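PDB 4JNG: nucleocapsid protein, which encapsidates the viral RNA genome, shielding it from nucleases in a helical nucleocapsid that serves as template for transcription and replication. Local coordinates for residues B[156-169]-B[197-209]. Residues are numbered along the deposited sequence; the frame is centred on the assembly and turned at random.
Sequences DFYPLVIEMHRVLK and KITEIKAAFNSVG. With nucleotides of chain A.
Val161, Phe205 and Val208 interlock as knobs into holes where helices 158-168 and 198-209 of the orthobunyavirus nucleoprotein cross at -57°, their axes 8.9 Å apart. Val161 sits among Ile201, Ala204, Phe205 and Val208, its CG2 3.6 Å from Val208 CG2. That same Val208 methyl meets the edge of the Tyr158 ring, while CG1, anti to the backbone N, lies against His165 CD2 at 3.5 Å.

Aromatic contacts recur along the interface. Ile201 CG1 makes a CH-pi contact with Phe157, 3.5 Å from the ring centroid and 10° off its normal; Tyr185 also stacks on this ring. Phe205 and His165 form an offset stack, with planes at 11° and centroids 4.1 Å apart, and Met164 CB and Leu168 CD1 border the Phe205 edge. Gln227 of a second subunit also packs on Phe205, so this corner lies at a subunit interface.

Arg166, an RNA-binding residue, points its guanidinium to the O2 atoms of U27 and U28 of chain A rather than to helix 198-209, the fit to U28 being too tight in the model to be taken literally.

A single hydrogen bond joins the helices: His165 NE2 donates nearly in its ring plane to Phe205 O at 2.9 Å, and this carbonyl also accepts the helical bond from Gly209 N.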
ATOM      1  N   ASP B 156       2.490  37.574   1.321  1.00  7.99           N
ATOM      2  CA  ASP B 156       1.851  38.112   2.519  1.00  9.63           C
ATOM      3  C   ASP B 156       1.423  36.997   3.470  1.00  9.77           C
ATOM      4  O   ASP B 156       0.255  36.902   3.844  1.00 10.07           O
ATOM      5  CB  ASP B 156       0.646  38.981   2.118  1.00 11.47           C
ATOM      6  CG  ASP B 156       1.055  40.232   1.361  1.00 14.59           C
ATOM      7  OD1 ASP B 156       2.030  40.901   1.772  1.00 16.34           O
ATOM      8  OD2 ASP B 156       0.388  40.562   0.357  1.00 18.30           O
ATOM      9  N   PHE B 157       2.384  36.136   3.806  1.00 10.23           N
ATOM     10  CA  PHE B 157       2.215  35.047   4.782  1.00 10.98           C
ATOM     11  C   PHE B 157       1.172  33.973   4.448  1.00 11.23           C
ATOM     12  O   PHE B 157       0.969  33.061   5.241  1.00 12.30           O
ATOM     13  CB  PHE B 157       1.923  35.621   6.182  1.00 13.21           C
ATOM     14  CG  PHE B 157       3.146  36.099   6.913  1.00 16.20           C
ATOM     15  CD1 PHE B 157       4.048  35.190   7.446  1.00 19.57           C
ATOM     16  CD2 PHE B 157       3.386  37.458   7.085  1.00 17.25           C
ATOM     17  CE1 PHE B 157       5.175  35.624   8.126  1.00 22.16           C
ATOM     18  CE2 PHE B 157       4.508  37.900   7.762  1.00 19.58           C
ATOM     19  CZ  PHE B 157       5.406  36.980   8.284  1.00 22.66           C
ATOM     20  N   TYR B 158       0.525  34.042   3.288  1.00 11.95           N
ATOM     21  CA  TYR B 158      -0.580  33.118   3.007  1.00 12.20           C
ATOM     22  C   TYR B 158      -0.196  31.631   3.006  1.00  9.76           C
ATOM     23  O   TYR B 158      -0.937  30.815   3.545  1.00 10.61           O
ATOM     24  CB  TYR B 158      -1.316  33.500   1.713  1.00 14.09           C
ATOM     25  CG  TYR B 158      -2.286  34.638   1.927  1.00 15.73           C
ATOM     26  CD1 TYR B 158      -3.341  34.505   2.825  1.00 18.09           C
ATOM     27  CD2 TYR B 158      -2.140  35.850   1.267  1.00 14.88           C
ATOM     28  CE1 TYR B 158      -4.231  35.541   3.048  1.00 19.53           C
ATOM     29  CE2 TYR B 158      -3.028  36.892   1.484  1.00 17.46           C
ATOM     30  CZ  TYR B 158      -4.071  36.729   2.373  1.00 20.07           C
ATOM     31  OH  TYR B 158      -4.956  37.754   2.594  1.00 23.87           O
ATOM     32  N   PRO B 159       0.954  31.272   2.401  1.00  5.97           N
ATOM     33  CA  PRO B 159       1.322  29.855   2.368  1.00  5.43           C
ATOM     34  C   PRO B 159       1.520  29.251   3.765  1.00  5.99           C
ATOM     35  O   PRO B 159       1.199  28.089   3.976  1.00  5.81           O
ATOM     36  CB  PRO B 159       2.641  29.846   1.582  1.00  5.07           C
ATOM     37  CG  PRO B 159       2.619  31.098   0.783  1.00  5.03           C
ATOM     38  CD  PRO B 159       1.886  32.102   1.619  1.00  5.22           C
ATOM     39  N   LEU B 160       2.038  30.050   4.694  1.00  7.04           N
ATOM     40  CA  LEU B 160       2.195  29.639   6.089  1.00  8.72           C
ATOM     41  C   LEU B 160       0.868  29.298   6.746  1.00 10.17           C
ATOM     42  O   LEU B 160       0.723  28.226   7.330  1.00 11.09           O
ATOM     43  CB  LEU B 160       2.886  30.734   6.905  1.00  9.67           C
ATOM     44  CG  LEU B 160       2.894  30.527   8.425  1.00 11.25           C
ATOM     45  CD1 LEU B 160       3.592  29.233   8.810  1.00 11.03           C
ATOM     46  CD2 LEU B 160       3.542  31.720   9.104  1.00 13.73           C
ATOM     47  N   VAL B 161      -0.089  30.219   6.657  1.00 12.62           N
ATOM     48  CA  VAL B 161      -1.379  30.044   7.329  1.00 13.58           C
ATOM     49  C   VAL B 161      -2.281  29.064   6.573  1.00 13.61           C
ATOM     50  O   VAL B 161      -3.062  28.346   7.193  1.00 14.66           O
ATOM     51  CB  VAL B 161      -2.102  31.389   7.600  1.00 14.45           C
ATOM     52  CG1 VAL B 161      -1.202  32.324   8.398  1.00 14.58           C
ATOM     53  CG2 VAL B 161      -2.574  32.062   6.314  1.00 15.53           C
ATOM     54  N   ILE B 162      -2.165  29.023   5.245  1.00 12.64           N
ATOM     55  CA  ILE B 162      -2.847  27.994   4.441  1.00 11.05           C
ATOM     56  C   ILE B 162      -2.473  26.584   4.916  1.00 12.08           C
ATOM     57  O   ILE B 162      -3.295  25.665   4.875  1.00 11.93           O
ATOM     58  CB  ILE B 162      -2.518  28.126   2.938  1.00 10.80           C
ATOM     59  CG1 ILE B 162      -3.262  29.326   2.329  1.00 11.10           C
ATOM     60  CG2 ILE B 162      -2.909  26.856   2.180  1.00 10.62           C
ATOM     61  CD1 ILE B 162      -2.777  29.729   0.946  1.00 10.84           C
ATOM     62  N   GLU B 163      -1.227  26.416   5.345  1.00 12.97           N
ATOM     63  CA  GLU B 163      -0.754  25.121   5.815  1.00 13.98           C
ATOM     64  C   GLU B 163      -1.250  24.843   7.231  1.00 12.98           C
ATOM     65  O   GLU B 163      -1.645  23.718   7.540  1.00 13.24           O
ATOM     66  CB  GLU B 163       0.767  25.048   5.750  1.00 16.21           C
ATOM     67  CG  GLU B 163       1.281  23.714   5.243  1.00 20.66           C
ATOM     68  CD  GLU B 163       2.361  23.872   4.190  1.00 25.23           C
ATOM     69  OE1 GLU B 163       2.021  23.859   2.988  1.00 30.38           O
ATOM     70  OE2 GLU B 163       3.543  24.017   4.564  1.00 31.17           O
ATOM     71  N   MET B 164      -1.232  25.869   8.083  1.00 13.87           N
ATOM     72  CA  MET B 164      -1.807  25.756   9.421  1.00 15.93           C
ATOM     73  C   MET B 164      -3.244  25.262   9.308  1.00 14.47           C
ATOM     74  O   MET B 164      -3.599  24.244   9.900  1.00 16.94           O
ATOM     75  CB  MET B 164      -1.759  27.096  10.170  1.00 19.79           C
ATOM     76  CG  MET B 164      -0.419  27.394  10.824  1.00 24.71           C
ATOM     77  SD  MET B 164      -0.376  28.998  11.649  1.00 29.00           S
ATOM     78  CE  MET B 164       1.266  28.975  12.359  1.00 30.81           C
ATOM     79  N   HIS B 165      -4.051  25.971   8.519  1.00 11.66           N
ATOM     80  CA  HIS B 165      -5.440  25.581   8.277  1.00 11.01           C
ATOM     81  C   HIS B 165      -5.573  24.159   7.729  1.00 10.78           C
ATOM     82  O   HIS B 165      -6.558  23.482   8.014  1.00 11.16           O
ATOM     83  CB  HIS B 165      -6.135  26.574   7.332  1.00 12.77           C
ATOM     84  CG  HIS B 165      -6.466  27.887   7.976  1.00 15.90           C
ATOM     85  ND1 HIS B 165      -7.409  28.006   8.973  1.00 18.99           N
ATOM     86  CD2 HIS B 165      -5.981  29.133   7.765  1.00 17.97           C
ATOM     87  CE1 HIS B 165      -7.491  29.270   9.351  1.00 21.40           C
ATOM     88  NE2 HIS B 165      -6.635  29.976   8.632  1.00 21.09           N
ATOM     89  N   ARG B 166      -4.601  23.707   6.938  1.00 11.07           N
ATOM     90  CA  ARG B 166      -4.640  22.338   6.417  1.00 13.45           C
ATOM     91  C   ARG B 166      -4.468  21.299   7.530  1.00 16.80           C
ATOM     92  O   ARG B 166      -5.060  20.228   7.464  1.00 20.27           O
ATOM     93  CB  ARG B 166      -3.591  22.116   5.327  1.00 15.01           C
ATOM     94  CG  ARG B 166      -4.016  22.577   3.937  1.00 18.53           C
ATOM     95  CD  ARG B 166      -3.191  21.885   2.864  1.00 22.02           C
ATOM     96  NE  ARG B 166      -1.754  22.107   3.041  1.00 23.33           N
ATOM     97  CZ  ARG B 166      -0.801  21.547   2.294  1.00 26.67           C
ATOM     98  NH1 ARG B 166      -1.108  20.713   1.313  1.00 28.92           N
ATOM     99  NH2 ARG B 166       0.474  21.800   2.537  1.00 26.86           N
ATOM    100  N   VAL B 167      -3.663  21.614   8.542  1.00 19.93           N
ATOM    101  CA  VAL B 167      -3.500  20.732   9.700  1.00 24.20           C
ATOM    102  C   VAL B 167      -4.772  20.741  10.556  1.00 21.77           C
ATOM    103  O   VAL B 167      -5.184  19.707  11.090  1.00 20.69           O
ATOM    104  CB  VAL B 167      -2.285  21.159  10.562  1.00 32.60           C
ATOM    105  CG1 VAL B 167      -2.232  20.381  11.876  1.00 41.07           C
ATOM    106  CG2 VAL B 167      -0.989  20.981   9.781  1.00 32.39           C
ATOM    107  N   LEU B 168      -5.390  21.912  10.669  1.00 19.46           N
ATOM    108  CA  LEU B 168      -6.539  22.100  11.550  1.00 19.16           C
ATOM    109  C   LEU B 168      -7.856  21.582  10.983  1.00 11.98           C
ATOM    110  O   LEU B 168      -8.599  20.896  11.682  1.00 20.58           O
ATOM    111  CB  LEU B 168      -6.694  23.581  11.906  1.00 21.45           C
ATOM    112  CG  LEU B 168      -5.699  24.098  12.945  1.00 21.29           C
ATOM    113  CD1 LEU B 168      -5.609  25.618  12.897  1.00 23.50           C
ATOM    114  CD2 LEU B 168      -6.085  23.609  14.337  1.00 21.86           C
ATOM    115  N   LYS B 169      -8.161  21.920   9.736  1.00 19.28           N
ATOM    116  CA  LYS B 169      -9.472  21.598   9.160  1.00 19.26           C
ATOM    117  C   LYS B 169      -9.439  20.297   8.377  1.00 21.18           C
ATOM    118  O   LYS B 169     -10.320  19.451   8.530  1.00 19.91           O
ATOM    119  CB  LYS B 169      -9.971  22.754   8.303  1.00 13.14           C
ATOM    120  CG  LYS B 169     -10.107  24.033   9.107  1.00 11.90           C
ATOM    121  CD  LYS B 169     -11.108  24.995   8.493  1.00 13.07           C
ATOM    122  CE  LYS B 169     -10.999  26.364   9.144  1.00 16.00           C
ATOM    123  NZ  LYS B 169     -11.972  27.339   8.580  1.00 20.00           N
ATOM    124  N   LYS B 197       6.245  39.606  13.748  1.00 42.56           N
ATOM    125  CA  LYS B 197       5.226  39.806  12.706  1.00 39.75           C
ATOM    126  C   LYS B 197       3.933  39.040  13.015  1.00 37.61           C
ATOM    127  O   LYS B 197       3.123  38.794  12.121  1.00 39.16           O
ATOM    128  CB  LYS B 197       5.771  39.380  11.335  1.00 39.78           C
ATOM    129  CG  LYS B 197       6.928  40.224  10.825  1.00 38.52           C
ATOM    130  CD  LYS B 197       6.473  41.613  10.406  1.00 40.30           C
ATOM    131  CE  LYS B 197       7.637  42.432   9.870  1.00 41.44           C
ATOM    132  NZ  LYS B 197       7.223  43.801   9.457  1.00 44.00           N
ATOM    133  N   ILE B 198       3.740  38.693  14.287  1.00 36.13           N
ATOM    134  CA  ILE B 198       2.568  37.932  14.747  1.00 37.04           C
ATOM    135  C   ILE B 198       1.225  38.596  14.379  1.00 38.49           C
ATOM    136  O   ILE B 198       0.242  37.902  14.111  1.00 38.17           O
ATOM    137  CB  ILE B 198       2.651  37.685  16.282  1.00 34.34           C
ATOM    138  CG1 ILE B 198       1.689  36.574  16.734  1.00 31.64           C
ATOM    139  CG2 ILE B 198       2.430  38.975  17.065  1.00 32.65           C
ATOM    140  CD1 ILE B 198       2.379  35.255  17.016  1.00 25.73           C
ATOM    141  N   THR B 199       1.195  39.930  14.362  1.00 36.66           N
ATOM    142  CA  THR B 199      -0.021  40.694  14.045  1.00 35.11           C
ATOM    143  C   THR B 199      -0.425  40.519  12.578  1.00 35.32           C
ATOM    144  O   THR B 199      -1.599  40.284  12.274  1.00 35.48           O
ATOM    145  CB  THR B 199       0.168  42.201  14.348  1.00 31.58           C
ATOM    146  OG1 THR B 199       0.532  42.373  15.725  1.00 34.29           O
ATOM    147  CG2 THR B 199      -1.105  42.992  14.070  1.00 22.22           C
ATOM    148  N   GLU B 200       0.550  40.653  11.681  1.00 36.75           N
ATOM    149  CA  GLU B 200       0.342  40.373  10.256  1.00 36.04           C
ATOM    150  C   GLU B 200      -0.108  38.932  10.037  1.00 34.99           C
ATOM    151  O   GLU B 200      -1.015  38.674   9.247  1.00 32.88           O
ATOM    152  CB  GLU B 200       1.624  40.629   9.443  1.00 34.34           C
ATOM    153  CG  GLU B 200       1.589  41.868   8.555  1.00 37.04           C
ATOM    154  CD  GLU B 200       1.812  43.162   9.316  1.00 37.20           C
ATOM    155  OE1 GLU B 200       1.389  43.255  10.487  1.00 36.78           O
ATOM    156  OE2 GLU B 200       2.408  44.094   8.735  1.00 38.90           O
ATOM    157  N   ILE B 201       0.532  38.000  10.741  1.00 36.56           N
ATOM    158  CA  ILE B 201       0.268  36.575  10.548  1.00 35.31           C
ATOM    159  C   ILE B 201      -1.137  36.231  11.022  1.00 35.69           C
ATOM    160  O   ILE B 201      -1.883  35.556  10.310  1.00 31.12           O
ATOM    161  CB  ILE B 201       1.308  35.690  11.272  1.00 33.99           C
ATOM    162  CG1 ILE B 201       2.705  35.939  10.693  1.00 35.66           C
ATOM    163  CG2 ILE B 201       0.963  34.210  11.119  1.00 28.35           C
ATOM    164  CD1 ILE B 201       3.835  35.478  11.587  1.00 34.98           C
ATOM    165  N   LYS B 202      -1.494  36.710  12.212  1.00 37.52           N
ATOM    166  CA  LYS B 202      -2.834  36.492  12.756  1.00 35.41           C
ATOM    167  C   LYS B 202      -3.883  37.114  11.831  1.00 28.62           C
ATOM    168  O   LYS B 202      -4.955  36.543  11.627  1.00 25.69           O
ATOM    169  CB  LYS B 202      -2.962  37.068  14.175  1.00 38.73           C
ATOM    170  CG  LYS B 202      -3.708  36.167  15.151  1.00 41.49           C
ATOM    171  CD  LYS B 202      -5.090  35.782  14.645  1.00 41.47           C
ATOM    172  CE  LYS B 202      -5.961  35.216  15.756  1.00 40.99           C
ATOM    173  NZ  LYS B 202      -5.400  33.963  16.326  1.00 38.79           N
ATOM    174  N   ALA B 203      -3.561  38.278  11.266  1.00 25.22           N
ATOM    175  CA  ALA B 203      -4.437  38.926  10.293  1.00 24.94           C
ATOM    176  C   ALA B 203      -4.660  38.026   9.077  1.00 21.24           C
ATOM    177  O   ALA B 203      -5.796  37.708   8.746  1.00 21.37           O
ATOM    178  CB  ALA B 203      -3.867  40.271   9.867  1.00 27.40           C
ATOM    179  N   ALA B 204      -3.573  37.601   8.435  1.00 20.35           N
ATOM    180  CA  ALA B 204      -3.656  36.721   7.258  1.00 18.33           C
ATOM    181  C   ALA B 204      -4.278  35.351   7.578  1.00 17.27           C
ATOM    182  O   ALA B 204      -4.997  34.781   6.749  1.00 16.51           O
ATOM    183  CB  ALA B 204      -2.283  36.542   6.627  1.00 18.30           C
ATOM    184  N   PHE B 205      -3.992  34.826   8.770  1.00 15.22           N
ATOM    185  CA  PHE B 205      -4.641  33.608   9.261  1.00 16.54           C
ATOM    186  C   PHE B 205      -6.162  33.789   9.268  1.00 17.85           C
ATOM    187  O   PHE B 205      -6.908  32.890   8.865  1.00 17.97           O
ATOM    188  CB  PHE B 205      -4.141  33.278  10.675  1.00 19.33           C
ATOM    189  CG  PHE B 205      -4.722  32.010  11.252  1.00 20.73           C
ATOM    190  CD1 PHE B 205      -4.251  30.766  10.846  1.00 19.82           C
ATOM    191  CD2 PHE B 205      -5.733  32.058  12.205  1.00 23.04           C
ATOM    192  CE1 PHE B 205      -4.780  29.599  11.371  1.00 19.83           C
ATOM    193  CE2 PHE B 205      -6.265  30.891  12.737  1.00 22.33           C
ATOM    194  CZ  PHE B 205      -5.788  29.660  12.317  1.00 21.60           C
ATOM    195  N   ASN B 206      -6.596  34.964   9.730  1.00 18.40           N
ATOM    196  CA  ASN B 206      -8.003  35.364   9.741  1.00 16.61           C
ATOM    197  C   ASN B 206      -8.579  35.478   8.325  1.00 16.97           C
ATOM    198  O   ASN B 206      -9.683  34.994   8.058  1.00 16.38           O
ATOM    199  CB  ASN B 206      -8.152  36.698  10.489  1.00 15.67           C
ATOM    200  CG  ASN B 206      -9.599  37.068  10.758  1.00 13.41           C
ATOM    201  OD1 ASN B 206     -10.370  36.263  11.282  1.00 19.93           O
ATOM    202  ND2 ASN B 206      -9.974  38.297  10.413  1.00 18.44           N
ATOM    203  N   SER B 207      -7.827  36.108   7.423  1.00 16.86           N
ATOM    204  CA  SER B 207      -8.242  36.247   6.016  1.00 16.35           C
ATOM    205  C   SER B 207      -8.556  34.895   5.375  1.00 14.56           C
ATOM    206  O   SER B 207      -9.625  34.714   4.793  1.00 11.79           O
ATOM    207  CB  SER B 207      -7.168  36.974   5.201  1.00 17.33           C
ATOM    208  OG  SER B 207      -7.255  38.376   5.390  1.00 22.47           O
ATOM    209  N   VAL B 208      -7.626  33.949   5.505  1.00 15.81           N
ATOM    210  CA  VAL B 208      -7.828  32.585   5.002  1.00 15.50           C
ATOM    211  C   VAL B 208      -8.875  31.867   5.838  1.00 14.98           C
ATOM    212  O   VAL B 208      -9.590  31.004   5.333  1.00 16.12           O
ATOM    213  CB  VAL B 208      -6.524  31.752   5.017  1.00 16.92           C
ATOM    214  CG1 VAL B 208      -6.778  30.325   4.536  1.00 16.55           C
ATOM    215  CG2 VAL B 208      -5.471  32.413   4.145  1.00 18.23           C
ATOM    216  N   GLY B 209      -8.955  32.224   7.116  1.00 16.24           N
ATOM    217  CA  GLY B 209      -9.937  31.640   8.025  1.00 16.35           C
ATOM    218  C   GLY B 209     -11.382  31.964   7.679  1.00 16.90           C
ATOM    219  O   GLY B 209     -12.300  31.281   8.141  1.00 19.08           O
TER
ATOM    220  P     U A  28      -3.157  13.452  -2.070  1.00 24.81           P
ATOM    221  OP1   U A  28      -4.328  12.540  -2.081  1.00 30.77           O
ATOM    222  OP2   U A  28      -2.202  13.421  -3.204  1.00 24.58           O
ATOM    223  O5'   U A  28      -3.710  14.936  -1.883  1.00 19.95           O
ATOM    224  C5'   U A  28      -4.896  15.187  -1.107  1.00 19.14           C
ATOM    225  C4'   U A  28      -5.230  16.659  -1.103  1.00 19.36           C
ATOM    226  O4'   U A  28      -4.155  17.410  -0.488  1.00 17.63           O
ATOM    227  C3'   U A  28      -5.398  17.295  -2.473  1.00 20.05           C
ATOM    228  O3'   U A  28      -6.693  17.023  -2.991  1.00 22.06           O
ATOM    229  C2'   U A  28      -5.133  18.771  -2.190  1.00 18.07           C
ATOM    230  O2'   U A  28      -6.274  19.505  -1.796  1.00 19.57           O
ATOM    231  C1'   U A  28      -4.079  18.697  -1.079  1.00 15.43           C
ATOM    232  N1    U A  28      -2.707  18.899  -1.567  1.00 11.99           N
ATOM    233  C2    U A  28      -2.097  20.107  -1.297  1.00 12.95           C
ATOM    234  O2    U A  28      -2.645  21.003  -0.675  1.00 15.08           O
ATOM    235  N3    U A  28      -0.817  20.228  -1.779  1.00 13.11           N
ATOM    236  C4    U A  28      -0.101  19.288  -2.489  1.00 12.41           C
ATOM    237  O4    U A  28       1.045  19.549  -2.855  1.00 13.09           O
ATOM    238  C5    U A  28      -0.802  18.065  -2.731  1.00 11.97           C
ATOM    239  C6    U A  28      -2.052  17.918  -2.276  1.00 11.66           C
ATOM    240  P     U A  27       2.109  11.897  -2.273  1.00 19.39           P
ATOM    241  OP1   U A  27       1.686  10.854  -3.241  1.00 19.68           O
ATOM    242  OP2   U A  27       2.711  13.158  -2.782  1.00 19.84           O
ATOM    243  O5'   U A  27       0.838  12.250  -1.372  1.00 19.05           O
ATOM    244  C5'   U A  27       0.945  12.503   0.046  1.00 18.79           C
ATOM    245  C4'   U A  27      -0.278  13.216   0.602  1.00 18.75           C
ATOM    246  O4'   U A  27       0.169  14.214   1.566  1.00 20.18           O
ATOM    247  C3'   U A  27      -1.192  13.955  -0.381  1.00 18.46           C
ATOM    248  O3'   U A  27      -2.339  13.178  -0.714  1.00 20.82           O
ATOM    249  C2'   U A  27      -1.618  15.189   0.409  1.00 18.50           C
ATOM    250  O2'   U A  27      -2.712  14.961   1.277  1.00 19.62           O
ATOM    251  C1'   U A  27      -0.364  15.479   1.227  1.00 19.25           C
ATOM    252  N1    U A  27       0.669  16.248   0.510  1.00 20.03           N
ATOM    253  C2    U A  27       0.804  17.591   0.813  1.00 20.63           C
ATOM    254  O2    U A  27       0.106  18.158   1.631  1.00 21.72           O
ATOM    255  N3    U A  27       1.787  18.244   0.112  1.00 19.16           N
ATOM    256  C4    U A  27       2.630  17.710  -0.838  1.00 18.49           C
ATOM    257  O4    U A  27       3.468  18.431  -1.381  1.00 20.90           O
ATOM    258  C5    U A  27       2.427  16.319  -1.096  1.00 18.64           C
ATOM    259  C6    U A  27       1.480  15.652  -0.430  1.00 19.71           C
TER